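Long-range contacts in malate synthase (PDB 3OYZ), which catalyses the magnesium-dependent Claisen condensation of acetyl-CoA with glyoxylate, then hydrolysis of malyl-CoA to malate and CoA, in the glyoxylate cycle: residues R12-S17 with G255-T260; D129-D134 with P176-E181; E351-A356 with W387-Y392. All blocks are in the same frame, centred on the assembly; numbering follows the deposited sequence.

Contact 1: residues R12-S17 with G255-T260. With ACO (acetyl coenzyme *a), chain B; PYR (pyruvic acid), chain C.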
loop_
_atom_site.group_PDB
_atom_site.type_symbol
_atom_site.label_atom_id
_atom_site.label_comp_id
_atom_site.label_asym_id
_atom_site.label_seq_id
_atom_site.Cartn_x
_atom_site.Cartn_y
_atom_site.Cartn_z
ATOM N N ARG A 12 -17.984 15.981 0.788
ATOM C CA ARG A 12 -18.632 14.676 0.826
ATOM C C ARG A 12 -18.930 14.170 -0.553
ATOM O O ARG A 12 -18.904 12.952 -0.756
ATOM C CB ARG A 12 -20.007 14.781 1.565
ATOM C CG ARG A 12 -19.858 15.124 3.051
ATOM C CD ARG A 12 -21.247 15.452 3.661
ATOM N NE ARG A 12 -21.667 16.734 3.100
ATOM C CZ ARG A 12 -22.872 17.269 3.332
ATOM N NH1 ARG A 12 -23.751 16.611 4.087
ATOM N NH2 ARG A 12 -23.136 18.486 2.877
ATOM N N THR A 13 -19.258 15.054 -1.508
ATOM C CA THR A 13 -19.899 14.576 -2.728
ATOM C C THR A 13 -19.281 15.437 -3.801
ATOM O O THR A 13 -19.133 16.631 -3.579
ATOM C CB THR A 13 -21.459 14.901 -2.685
ATOM O OG1 THR A 13 -21.620 16.059 -1.868
ATOM C CG2 THR A 13 -22.159 13.862 -1.861
ATOM N N PHE A 14 -18.940 14.815 -4.921
ATOM C CA PHE A 14 -18.283 15.404 -6.075
ATOM C C PHE A 14 -19.161 14.859 -7.165
ATOM O O PHE A 14 -19.037 13.684 -7.549
ATOM C CB PHE A 14 -16.827 14.808 -6.122
ATOM C CG PHE A 14 -15.982 15.241 -7.288
ATOM C CD1 PHE A 14 -15.115 16.325 -7.196
ATOM C CD2 PHE A 14 -15.922 14.447 -8.413
ATOM C CE1 PHE A 14 -14.322 16.707 -8.272
ATOM C CE2 PHE A 14 -15.103 14.777 -9.463
ATOM C CZ PHE A 14 -14.280 15.896 -9.412
ATOM N N PHE A 15 -20.063 15.682 -7.713
ATOM C CA PHE A 15 -21.066 15.128 -8.666
ATOM C C PHE A 15 -20.841 15.558 -10.091
ATOM O O PHE A 15 -20.837 16.757 -10.296
ATOM C CB PHE A 15 -22.406 15.815 -8.265
ATOM C CG PHE A 15 -23.629 15.431 -9.085
ATOM C CD1 PHE A 15 -23.815 14.149 -9.571
ATOM C CD2 PHE A 15 -24.688 16.359 -9.216
ATOM C CE1 PHE A 15 -24.974 13.797 -10.341
ATOM C CE2 PHE A 15 -25.869 16.030 -9.946
ATOM C CZ PHE A 15 -26.019 14.731 -10.479
ATOM N N THR A 16 -20.631 14.685 -11.065
ATOM C CA THR A 16 -20.442 15.179 -12.414
ATOM C C THR A 16 -21.763 15.153 -13.235
ATOM O O THR A 16 -22.514 14.176 -13.142
ATOM C CB THR A 16 -19.493 14.275 -13.175
ATOM O OG1 THR A 16 -19.831 12.948 -12.779
ATOM C CG2 THR A 16 -17.963 14.571 -12.713
ATOM N N SER A 17 -21.927 16.126 -14.136
ATOM C CA SER A 17 -23.067 16.176 -15.076
ATOM C C SER A 17 -22.608 16.375 -16.521
ATOM O O SER A 17 -21.789 17.231 -16.812
ATOM C CB SER A 17 -23.974 17.345 -14.700
ATOM O OG SER A 17 -24.505 17.122 -13.395
ATOM N N GLY A 255 -14.728 11.921 1.021
ATOM C CA GLY A 255 -15.586 12.319 -0.088
ATOM C C GLY A 255 -15.661 11.258 -1.157
ATOM O O GLY A 255 -14.745 10.424 -1.260
ATOM N N ILE A 256 -16.699 11.281 -1.987
ATOM C CA ILE A 256 -16.804 10.257 -3.016
ATOM C C ILE A 256 -17.429 10.862 -4.243
ATOM O O ILE A 256 -18.170 11.813 -4.116
ATOM C CB ILE A 256 -17.523 8.930 -2.571
ATOM C CG1 ILE A 256 -17.405 7.828 -3.642
ATOM C CG2 ILE A 256 -19.031 9.264 -2.183
ATOM C CD1 ILE A 256 -17.713 6.397 -3.145
ATOM N N TRP A 257 -17.122 10.335 -5.423
ATOM C CA TRP A 257 -17.738 10.818 -6.656
ATOM C C TRP A 257 -19.221 10.328 -6.633
ATOM O O TRP A 257 -19.499 9.251 -6.112
ATOM C CB TRP A 257 -17.052 10.123 -7.811
ATOM C CG TRP A 257 -17.103 10.738 -9.167
ATOM C CD1 TRP A 257 -18.230 10.940 -9.975
ATOM C CD2 TRP A 257 -15.964 11.126 -9.946
ATOM N NE1 TRP A 257 -17.827 11.525 -11.159
ATOM C CE2 TRP A 257 -16.451 11.629 -11.175
ATOM C CE3 TRP A 257 -14.568 11.156 -9.693
ATOM C CZ2 TRP A 257 -15.591 12.124 -12.161
ATOM C CZ3 TRP A 257 -13.723 11.673 -10.642
ATOM C CH2 TRP A 257 -14.225 12.138 -11.892
ATOM N N SER A 258 -20.129 11.143 -7.160
ATOM C CA SER A 258 -21.552 10.778 -7.310
ATOM C C SER A 258 -21.934 10.829 -8.764
ATOM O O SER A 258 -21.511 11.752 -9.444
ATOM C CB SER A 258 -22.397 11.769 -6.519
ATOM O OG SER A 258 -22.278 11.319 -5.207
ATOM N N LEU A 259 -22.627 9.818 -9.292
ATOM C CA LEU A 259 -22.893 9.805 -10.739
ATOM C C LEU A 259 -24.368 10.208 -10.980
ATOM O O LEU A 259 -24.781 10.504 -12.107
ATOM C CB LEU A 259 -22.615 8.424 -11.360
ATOM C CG LEU A 259 -21.120 8.056 -11.268
ATOM C CD1 LEU A 259 -20.924 6.660 -11.744
ATOM C CD2 LEU A 259 -20.420 9.081 -12.172
ATOM N N THR A 260 -25.175 10.109 -9.929
ATOM C CA THR A 260 -26.623 10.339 -10.088
ATOM C C THR A 260 -27.168 11.176 -8.947
ATOM O O THR A 260 -26.592 11.218 -7.849
ATOM C CB THR A 260 -27.424 9.000 -10.114
ATOM O OG1 THR A 260 -27.381 8.376 -8.824
ATOM C CG2 THR A 260 -26.922 8.011 -11.152
HETATM N N1A ACO B . -26.493 15.167 -13.817
HETATM C C2A ACO B . -27.684 15.782 -13.948
HETATM N N3A ACO B . -28.827 15.074 -13.981
HETATM C C4A ACO B . -28.861 13.719 -13.909
HETATM C C5A ACO B . -27.568 13.018 -13.762
HETATM C C6A ACO B . -26.333 13.826 -13.757
HETATM N N6A ACO B . -25.164 13.137 -13.670
HETATM N N7A ACO B . -27.822 11.704 -13.712
HETATM C C8A ACO B . -29.163 11.560 -13.838
HETATM N N9A ACO B . -29.781 12.748 -13.903
HETATM C C1B ACO B . -31.266 12.906 -14.015
HETATM C C2B ACO B . -31.783 11.806 -14.933
HETATM O O2B ACO B . -31.678 12.248 -16.285
HETATM C C3B ACO B . -33.205 11.599 -14.451
HETATM O O3B ACO B . -33.895 12.712 -15.028
HETATM P P3B ACO B . -35.509 12.798 -15.343
HETATM O O7A ACO B . -35.927 13.675 -14.172
HETATM O O8A ACO B . -35.888 11.332 -15.315
HETATM O O9A ACO B . -35.659 13.408 -16.719
HETATM C C4B ACO B . -33.064 11.799 -12.951
HETATM O O4B ACO B . -31.959 12.696 -12.771
HETATM C C5B ACO B . -32.723 10.496 -12.237
HETATM O O5B ACO B . -31.823 9.781 -13.086
HETATM P P1A ACO B . -31.452 8.240 -12.839
HETATM O O1A ACO B . -32.575 7.280 -13.066
HETATM O O2A ACO B . -30.902 8.218 -11.442
HETATM O O3A ACO B . -30.279 7.791 -13.832
HETATM P P2A ACO B . -30.532 7.520 -15.391
HETATM O O4A ACO B . -31.393 8.703 -15.696
HETATM O O5A ACO B . -30.748 6.031 -15.558
HETATM O O6A ACO B . -29.102 7.729 -16.137
HETATM C CBP ACO B . -26.652 7.847 -16.332
HETATM C CCP ACO B . -27.865 7.112 -15.747
HETATM C CDP ACO B . -26.709 7.863 -17.858
HETATM C CEP ACO B . -25.418 7.050 -15.929
HETATM C CAP ACO B . -26.570 9.309 -15.876
HETATM O OAP ACO B . -26.776 9.255 -14.471
HETATM C C9P ACO B . -25.231 9.970 -16.134
HETATM O O9P ACO B . -24.903 10.267 -17.287
HETATM N N8P ACO B . -24.447 10.170 -15.061
HETATM C C7P ACO B . -23.152 10.815 -15.236
HETATM C C6P ACO B . -22.098 9.911 -15.893
HETATM C C5P ACO B . -20.783 10.651 -15.732
HETATM O O5P ACO B . -20.759 11.734 -15.150
HETATM N N4P ACO B . -19.707 10.021 -16.200
HETATM C C3P ACO B . -18.349 10.528 -16.109
HETATM C C2P ACO B . -17.840 10.537 -14.665
HETATM S S1P ACO B . -17.141 8.916 -14.571
HETATM C C ACO B . -15.625 8.907 -15.304
HETATM O O ACO B . -15.238 9.780 -16.057
HETATM C CH3 ACO B . -14.757 7.718 -15.031
HETATM C C PYR C . -12.210 7.677 -14.162
HETATM O O PYR C . -11.362 7.540 -15.108
HETATM O OXT PYR C . -12.401 6.785 -13.257
HETATM C CA PYR C . -12.838 8.919 -14.061
HETATM O O3 PYR C . -12.546 9.871 -14.903
HETATM C CB PYR C . -13.777 9.190 -12.945
#

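Contact 2: residues D129-D134 with P176-E181. With K (potassium ion), chain E; K (potassium ion), chain G.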
loop_
_atom_site.group_PDB
_atom_site.type_symbol
_atom_site.label_atom_id
_atom_site.label_comp_id
_atom_site.label_asym_id
_atom_site.label_seq_id
_atom_site.Cartn_x
_atom_site.Cartn_y
_atom_site.Cartn_z
ATOM N N ASP A 129 3.996 17.559 -15.379
ATOM C CA ASP A 129 2.701 17.727 -16.130
ATOM C C ASP A 129 1.707 18.532 -15.265
ATOM O O ASP A 129 0.939 19.367 -15.787
ATOM C CB ASP A 129 2.036 16.372 -16.387
ATOM C CG ASP A 129 0.721 16.490 -17.227
ATOM O OD1 ASP A 129 0.773 17.102 -18.337
ATOM O OD2 ASP A 129 -0.346 16.085 -16.693
ATOM N N TRP A 130 1.668 18.319 -13.948
ATOM C CA TRP A 130 0.821 19.199 -13.108
ATOM C C TRP A 130 1.253 20.649 -13.160
ATOM O O TRP A 130 0.409 21.563 -13.111
ATOM C CB TRP A 130 0.779 18.809 -11.592
ATOM C CG TRP A 130 0.373 17.385 -11.278
ATOM C CD1 TRP A 130 0.568 16.248 -12.012
ATOM C CD2 TRP A 130 -0.150 16.951 -10.012
ATOM N NE1 TRP A 130 0.174 15.141 -11.305
ATOM C CE2 TRP A 130 -0.226 15.538 -10.048
ATOM C CE3 TRP A 130 -0.493 17.639 -8.841
ATOM C CZ2 TRP A 130 -0.723 14.766 -8.981
ATOM C CZ3 TRP A 130 -0.969 16.861 -7.733
ATOM C CH2 TRP A 130 -1.105 15.454 -7.841
ATOM N N LYS A 131 2.547 20.927 -13.293
ATOM C CA LYS A 131 3.001 22.314 -13.347
ATOM C C LYS A 131 2.483 22.846 -14.708
ATOM O O LYS A 131 2.307 24.044 -14.851
ATOM C CB LYS A 131 4.540 22.339 -13.378
ATOM C CG LYS A 131 5.061 21.925 -11.960
ATOM C CD LYS A 131 6.632 21.893 -11.934
ATOM C CE LYS A 131 7.096 21.339 -10.544
ATOM N NZ LYS A 131 8.532 20.941 -10.780
ATOM N N LYS A 132 2.396 22.032 -15.747
ATOM C CA LYS A 132 1.895 22.623 -17.066
ATOM C C LYS A 132 0.424 23.090 -16.895
ATOM O O LYS A 132 0.066 24.138 -17.402
ATOM C CB LYS A 132 1.861 21.530 -18.136
ATOM C CG LYS A 132 3.301 21.125 -18.555
ATOM C CD LYS A 132 3.260 19.890 -19.454
ATOM C CE LYS A 132 4.732 19.509 -19.787
ATOM N NZ LYS A 132 4.756 18.276 -20.666
ATOM N N ALA A 133 -0.412 22.339 -16.182
ATOM C CA ALA A 133 -1.803 22.768 -16.027
ATOM C C ALA A 133 -1.759 24.035 -15.155
ATOM O O ALA A 133 -2.405 25.064 -15.482
ATOM C CB ALA A 133 -2.647 21.649 -15.380
ATOM N N ASP A 134 -1.039 24.001 -14.026
ATOM C CA ASP A 134 -0.868 25.189 -13.220
ATOM C C ASP A 134 -0.510 26.458 -13.981
ATOM O O ASP A 134 -1.040 27.576 -13.708
ATOM C CB ASP A 134 0.157 24.987 -12.088
ATOM C CG ASP A 134 0.452 26.267 -11.361
ATOM O OD1 ASP A 134 -0.438 26.731 -10.620
ATOM O OD2 ASP A 134 1.557 26.847 -11.447
ATOM N N PRO A 176 8.828 28.697 -6.053
ATOM C CA PRO A 176 8.015 29.871 -6.351
ATOM C C PRO A 176 7.859 30.063 -7.867
ATOM O O PRO A 176 7.157 30.982 -8.264
ATOM C CB PRO A 176 8.808 30.998 -5.725
ATOM C CG PRO A 176 10.280 30.500 -5.765
ATOM C CD PRO A 176 10.141 29.027 -5.453
ATOM N N THR A 177 8.338 29.111 -8.675
ATOM C CA THR A 177 8.176 29.131 -10.111
ATOM C C THR A 177 6.770 28.605 -10.457
ATOM O O THR A 177 6.373 28.711 -11.590
ATOM C CB THR A 177 9.358 28.300 -10.652
ATOM O OG1 THR A 177 9.312 27.068 -9.906
ATOM C CG2 THR A 177 10.665 29.054 -10.283
ATOM N N ASN A 178 5.989 28.071 -9.506
ATOM C CA ASN A 178 4.630 27.637 -9.768
ATOM C C ASN A 178 3.617 28.276 -8.811
ATOM O O ASN A 178 4.022 28.872 -7.810
ATOM C CB ASN A 178 4.460 26.122 -9.828
ATOM C CG ASN A 178 4.710 25.430 -8.473
ATOM O OD1 ASN A 178 4.023 25.721 -7.503
ATOM N ND2 ASN A 178 5.831 24.679 -8.377
ATOM N N ASN A 179 2.329 28.090 -9.082
ATOM C CA ASN A 179 1.213 28.544 -8.241
ATOM C C ASN A 179 0.409 27.327 -7.707
ATOM O O ASN A 179 -0.813 27.401 -7.501
ATOM C CB ASN A 179 0.378 29.602 -9.024
ATOM C CG ASN A 179 1.052 30.983 -9.042
ATOM O OD1 ASN A 179 1.636 31.404 -8.065
ATOM N ND2 ASN A 179 0.999 31.698 -10.170
ATOM N N LEU A 180 1.058 26.158 -7.531
ATOM C CA LEU A 180 0.376 24.911 -7.183
ATOM C C LEU A 180 -0.170 24.961 -5.787
ATOM O O LEU A 180 -0.864 24.045 -5.429
ATOM C CB LEU A 180 1.297 23.652 -7.342
ATOM C CG LEU A 180 1.426 23.234 -8.823
ATOM C CD1 LEU A 180 2.665 22.268 -8.801
ATOM C CD2 LEU A 180 0.171 22.479 -9.294
ATOM N N GLU A 181 0.011 26.034 -5.014
ATOM C CA GLU A 181 -0.803 26.193 -3.796
ATOM C C GLU A 181 -2.295 26.283 -4.139
ATOM O O GLU A 181 -3.111 26.043 -3.264
ATOM C CB GLU A 181 -0.524 27.571 -3.146
ATOM C CG GLU A 181 0.817 27.633 -2.569
ATOM C CD GLU A 181 1.869 28.246 -3.510
ATOM O OE1 GLU A 181 1.785 28.260 -4.784
ATOM O OE2 GLU A 181 2.858 28.684 -2.866
HETATM K K K E . 4.345 27.623 -5.428
HETATM K K K G . 4.356 31.589 -7.811
HETATM O O HOH W 1 3.941 30.825 -11.040
HETATM O O HOH W 2 4.795 30.022 -4.246
#

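Contact 3: residues E351-A356 with W387-Y392. With ACO (acetyl coenzyme *a), chain B.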
loop_
_atom_site.group_PDB
_atom_site.type_symbol
_atom_site.label_atom_id
_atom_site.label_comp_id
_atom_site.label_asym_id
_atom_site.label_seq_id
_atom_site.Cartn_x
_atom_site.Cartn_y
_atom_site.Cartn_z
ATOM N N GLU A 351 -18.588 -2.472 -28.678
ATOM C CA GLU A 351 -19.319 -2.026 -29.886
ATOM C C GLU A 351 -20.617 -1.297 -29.561
ATOM O O GLU A 351 -20.820 -0.176 -30.034
ATOM C CB GLU A 351 -19.549 -3.172 -30.865
ATOM C CG GLU A 351 -18.251 -3.564 -31.584
ATOM C CD GLU A 351 -18.275 -4.960 -32.198
ATOM O OE1 GLU A 351 -17.273 -5.346 -32.828
ATOM O OE2 GLU A 351 -19.265 -5.712 -32.060
ATOM N N GLU A 352 -21.422 -1.888 -28.675
ATOM C CA GLU A 352 -22.563 -1.186 -28.074
ATOM C C GLU A 352 -22.202 0.189 -27.494
ATOM O O GLU A 352 -22.913 1.172 -27.730
ATOM C CB GLU A 352 -23.311 -2.033 -27.026
ATOM C CG GLU A 352 -24.445 -1.223 -26.355
ATOM C CD GLU A 352 -25.203 -1.879 -25.196
ATOM O OE1 GLU A 352 -25.935 -1.116 -24.517
ATOM O OE2 GLU A 352 -25.101 -3.105 -24.943
ATOM N N PHE A 353 -21.116 0.288 -26.722
ATOM C CA PHE A 353 -20.737 1.599 -26.178
ATOM C C PHE A 353 -20.284 2.587 -27.263
ATOM O O PHE A 353 -20.669 3.766 -27.223
ATOM C CB PHE A 353 -19.675 1.542 -25.056
ATOM C CG PHE A 353 -19.117 2.895 -24.746
ATOM C CD1 PHE A 353 -19.809 3.759 -23.906
ATOM C CD2 PHE A 353 -17.994 3.354 -25.421
ATOM C CE1 PHE A 353 -19.354 5.031 -23.662
ATOM C CE2 PHE A 353 -17.517 4.618 -25.197
ATOM C CZ PHE A 353 -18.205 5.472 -24.326
ATOM N N GLU A 354 -19.416 2.100 -28.150
ATOM C CA GLU A 354 -18.859 2.757 -29.348
ATOM C C GLU A 354 -19.960 3.489 -30.157
ATOM O O GLU A 354 -19.847 4.701 -30.416
ATOM C CB GLU A 354 -18.161 1.645 -30.151
ATOM C CG GLU A 354 -17.137 1.934 -31.255
ATOM C CD GLU A 354 -16.461 0.639 -31.774
ATOM O OE1 GLU A 354 -17.116 -0.238 -32.393
ATOM O OE2 GLU A 354 -15.238 0.460 -31.561
ATOM N N ALA A 355 -21.013 2.747 -30.524
ATOM C CA ALA A 355 -22.236 3.247 -31.164
ATOM C C ALA A 355 -22.956 4.356 -30.367
ATOM O O ALA A 355 -23.319 5.393 -30.937
ATOM C CB ALA A 355 -23.183 2.075 -31.479
ATOM N N ALA A 356 -23.161 4.167 -29.062
ATOM C CA ALA A 356 -23.762 5.206 -28.215
ATOM C C ALA A 356 -22.993 6.537 -28.235
ATOM O O ALA A 356 -23.590 7.611 -28.405
ATOM C CB ALA A 356 -23.976 4.700 -26.779
ATOM N N TRP A 387 -21.372 3.241 -18.185
ATOM C CA TRP A 387 -20.307 3.153 -19.180
ATOM C C TRP A 387 -19.993 4.519 -19.796
ATOM O O TRP A 387 -20.901 5.315 -20.135
ATOM C CB TRP A 387 -20.602 2.205 -20.348
ATOM C CG TRP A 387 -20.317 0.770 -20.019
ATOM C CD1 TRP A 387 -20.925 0.049 -19.050
ATOM C CD2 TRP A 387 -19.415 -0.127 -20.684
ATOM N NE1 TRP A 387 -20.449 -1.244 -19.048
ATOM C CE2 TRP A 387 -19.487 -1.360 -20.013
ATOM C CE3 TRP A 387 -18.488 0.011 -21.724
ATOM C CZ2 TRP A 387 -18.709 -2.462 -20.380
ATOM C CZ3 TRP A 387 -17.734 -1.087 -22.091
ATOM C CH2 TRP A 387 -17.842 -2.302 -21.419
ATOM N N ASP A 388 -18.684 4.763 -19.901
ATOM C CA ASP A 388 -18.131 5.818 -20.721
ATOM C C ASP A 388 -16.805 5.370 -21.337
ATOM O O ASP A 388 -16.465 4.184 -21.255
ATOM C CB ASP A 388 -18.118 7.156 -19.981
ATOM C CG ASP A 388 -17.209 7.186 -18.757
ATOM O OD1 ASP A 388 -16.261 6.379 -18.615
ATOM O OD2 ASP A 388 -17.415 8.123 -17.953
ATOM N N GLU A 389 -16.119 6.307 -21.995
ATOM C CA GLU A 389 -14.928 6.050 -22.809
ATOM C C GLU A 389 -13.861 5.347 -21.951
ATOM O O GLU A 389 -13.227 4.414 -22.419
ATOM C CB GLU A 389 -14.392 7.370 -23.385
ATOM C CG GLU A 389 -13.075 7.273 -24.149
ATOM C CD GLU A 389 -13.156 6.427 -25.418
ATOM O OE1 GLU A 389 -14.257 6.089 -25.886
ATOM O OE2 GLU A 389 -12.108 6.090 -25.985
ATOM N N ALA A 390 -13.761 5.754 -20.691
ATOM C CA ALA A 390 -12.832 5.101 -19.741
ATOM C C ALA A 390 -13.205 3.622 -19.573
ATOM O O ALA A 390 -12.360 2.736 -19.541
ATOM C CB ALA A 390 -12.871 5.829 -18.401
ATOM N N THR A 391 -14.496 3.354 -19.413
ATOM C CA THR A 391 -14.953 2.000 -19.206
ATOM C C THR A 391 -14.602 1.155 -20.430
ATOM O O THR A 391 -14.203 -0.023 -20.337
ATOM C CB THR A 391 -16.513 1.941 -19.051
ATOM O OG1 THR A 391 -16.980 3.053 -18.294
ATOM C CG2 THR A 391 -16.963 0.646 -18.400
ATOM N N TYR A 392 -14.873 1.741 -21.591
ATOM C CA TYR A 392 -14.484 1.123 -22.819
ATOM C C TYR A 392 -12.979 0.819 -22.832
ATOM O O TYR A 392 -12.553 -0.298 -23.154
ATOM C CB TYR A 392 -14.840 2.140 -23.914
ATOM C CG TYR A 392 -14.348 1.724 -25.252
ATOM C CD1 TYR A 392 -14.995 0.714 -25.948
ATOM C CD2 TYR A 392 -13.256 2.342 -25.844
ATOM C CE1 TYR A 392 -14.568 0.320 -27.188
ATOM C CE2 TYR A 392 -12.787 1.922 -27.084
ATOM C CZ TYR A 392 -13.462 0.914 -27.748
ATOM O OH TYR A 392 -13.067 0.487 -28.993
HETATM N N1A ACO B . -26.493 15.167 -13.817
HETATM C C2A ACO B . -27.684 15.782 -13.948
HETATM N N3A ACO B . -28.827 15.074 -13.981
HETATM C C4A ACO B . -28.861 13.719 -13.909
HETATM C C5A ACO B . -27.568 13.018 -13.762
HETATM C C6A ACO B . -26.333 13.826 -13.757
HETATM N N6A ACO B . -25.164 13.137 -13.670
HETATM N N7A ACO B . -27.822 11.704 -13.712
HETATM C C8A ACO B . -29.163 11.560 -13.838
HETATM N N9A ACO B . -29.781 12.748 -13.903
HETATM C C1B ACO B . -31.266 12.906 -14.015
HETATM C C2B ACO B . -31.783 11.806 -14.933
HETATM O O2B ACO B . -31.678 12.248 -16.285
HETATM C C3B ACO B . -33.205 11.599 -14.451
HETATM O O3B ACO B . -33.895 12.712 -15.028
HETATM P P3B ACO B . -35.509 12.798 -15.343
HETATM O O7A ACO B . -35.927 13.675 -14.172
HETATM O O8A ACO B . -35.888 11.332 -15.315
HETATM O O9A ACO B . -35.659 13.408 -16.719
HETATM C C4B ACO B . -33.064 11.799 -12.951
HETATM O O4B ACO B . -31.959 12.696 -12.771
HETATM C C5B ACO B . -32.723 10.496 -12.237
HETATM O O5B ACO B . -31.823 9.781 -13.086
HETATM P P1A ACO B . -31.452 8.240 -12.839
HETATM O O1A ACO B . -32.575 7.280 -13.066
HETATM O O2A ACO B . -30.902 8.218 -11.442
HETATM O O3A ACO B . -30.279 7.791 -13.832
HETATM P P2A ACO B . -30.532 7.520 -15.391
HETATM O O4A ACO B . -31.393 8.703 -15.696
HETATM O O5A ACO B . -30.748 6.031 -15.558
HETATM O O6A ACO B . -29.102 7.729 -16.137
HETATM C CBP ACO B . -26.652 7.847 -16.332
HETATM C CCP ACO B . -27.865 7.112 -15.747
HETATM C CDP ACO B . -26.709 7.863 -17.858
HETATM C CEP ACO B . -25.418 7.050 -15.929
HETATM C CAP ACO B . -26.570 9.309 -15.876
HETATM O OAP ACO B . -26.776 9.255 -14.471
HETATM C C9P ACO B . -25.231 9.970 -16.134
HETATM O O9P ACO B . -24.903 10.267 -17.287
HETATM N N8P ACO B . -24.447 10.170 -15.061
HETATM C C7P ACO B . -23.152 10.815 -15.236
HETATM C C6P ACO B . -22.098 9.911 -15.893
HETATM C C5P ACO B . -20.783 10.651 -15.732
HETATM O O5P ACO B . -20.759 11.734 -15.150
HETATM N N4P ACO B . -19.707 10.021 -16.200
HETATM C C3P ACO B . -18.349 10.528 -16.109
HETATM C C2P ACO B . -17.840 10.537 -14.665
HETATM S S1P ACO B . -17.141 8.916 -14.571
HETATM C C ACO B . -15.625 8.907 -15.304
HETATM O O ACO B . -15.238 9.780 -16.057
HETATM C CH3 ACO B . -14.757 7.718 -15.031
#

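Contact 1: residues R12-S17 with G255-T260
The indole of Trp-257 is sandwiched: Phe-14 comes down on one face and the methyl carbon CB of the bound pyruvate lies on the other, 3.2 Å from Trp-257 CH2. Phe-14 offers its edge in a T-shaped stack, the ring planes at 65°, and at the rim of the indole Thr-16 OG1 takes the NE1 hydrogen. These residues sit where the first and last strands of the TIM barrel, 13-18 and 255-258, run parallel and close the cylinder. Ile-256 N donates to Arg-12 O, Phe-14 N to Ile-256 O and, shortest of the ladder, Ser-258 N to Phe-14 O at 2.8 Å; a weak fourth bond joins Thr-16 N to Ser-258 O. As register partners, Phe-14 and Trp-257 send their rings from the same sheet face; their trans chi1 (177° and -158°) only sets where each ring lies over it. On the other face, Phe-15 turns its edge to Ser-258 O, packs against helix 261-269 and brings CZ to 3.4 Å from N1A of acetyl-CoA. The C-terminal end of strand 13-18 and the loop after strand 255-258 bind acetyl-CoA. Ser-17 OG donates to N1A, while N6A gives hydrogens to Thr-16 O and Leu-259 O, and Leu-259 O also accepts from N8P. Thr-16 OG1 works both ways, receiving from Trp-257 NE1 at 2.9 Å and donating to O5P of acetyl-CoA at 2.8 Å.

Contact 2: residues D129-D134 with P176-E181
Asp-134 OD2 takes the backbone hydrogen of Asn-179 in the one clear hydrogen bond across this contact, 2.8 Å from Asn-179 N to Asp-134 OD2 and almost straight at 174°. The donor arrives on the syn side of the carboxylate, 30° out of its plane. With its CB-CG bond pointing away from its own backbone N (chi1 173°), Asp-134 reaches from the helix to the loop, where OD2 also touches Asn-178 CB at 3.4 Å. Its other oxygen, OD1, forms a salt bridge with Arg-182, just beyond the loop, so each carboxylate oxygen has its own partner.

Beside the acid, Leu-180 packs on the helix: CD2 rests 3.8 Å from Asp-134 CB and near the carbonyl oxygen of Trp-130, while CD1 meets the aliphatic part of Lys-131 at CG. The lysine chain stays extended past CG and crosses Leu-180 at about a right angle, carrying NZ on to salt bridges with Glu-172 and Asp-128. In the TIM barrel this joins helix 127-143, which follows strand 118-121, to the loop that enters strand 183-188 at its N-terminal end; the Trp-130 side chain is about 14 Å from the magnesium ion.

The loop is folded round two potassium ions. Asn-178 OD1 accepts from Leu-180 N at 3.0 Å, an Asx turn, and binds one potassium as well; the backbone oxygen of Asn-178 bridges both ions. Glu-181 grips the first potassium with both carboxylate oxygens, OE1 being the nearer at 2.7 Å, and the carbonyls of Met-173 and Lys-175 and a water complete it. The second is bound by Pro-176 O and Asn-179 OD1, so Asn-179 presents its backbone N to the helix acid and its side-chain oxygen to the metal, 2.7 Å from OD1 to potassium.

Contact 3: residues E351-A356 with W387-Y392
Phe-353 of helix 343-358 packs on Trp-387 and Tyr-392 at the N-terminus of helix 389-395, which is closed by a capping box of Asp-388 and Thr-391. Aromatic and apolar contacts dominate. The first torsion of Phe-353 (chi1 168°) swings its ring away from the backbone N and into the bend between strand 382-387 and that helix. Phe-353 CB packs on Trp-387 CE3 at 3.9 Å, and CD2 meets Tyr-392 CB at 3.7 Å. The phenyl and tyrosine planes are within 28° of parallel but slid far apart, with little overlap. Thr-391 CG2 sits over the centre of the Trp-387 indole, and Met-366 of strand 364-369 also touches Phe-353 and Trp-387.

Contacts with polar groups come next. The carbonyl oxygen of Asp-388 lies over one phenyl face, offset toward the rim, while CZ approaches Glu-389 N. Glu-389 OE1, near CE2, is in a salt bridge with Lys-357, and OE2 bonds Gln-393.

No clear hydrogen bond crosses the contact; within 387-392, Asp-388 N donates to Thr-391 OG1 at 2.9 Å, and Ala-390 N gives a weak bond to Asp-388 OD1. Asp-388 is the predicted proton acceptor; its OD2 lies 3.2 Å from C3P of acetyl-CoA.

All three contacts are largely buried, but they sit at different depths. Contact 1 lies in the barrel wall, its centre about 9 Å from the centre of the chain. Contact 3 joins elements of the C-terminal part, and contact 2, its centre about 22 Å from the centre of the chain, has a loop side with several exposed residues. Contacts 1 and 3 meet the same acetyl-CoA from different parts of the chain, their nearest atoms about 7 Å apart; contact 2 lies on the far side of the chain's centre from contact 3. Their chemistry differs accordingly: a parallel backbone ladder in contact 1, one carboxylate bond beside potassium ions in contact 2, and aromatic packing without a clear cross-segment hydrogen bond in contact 3.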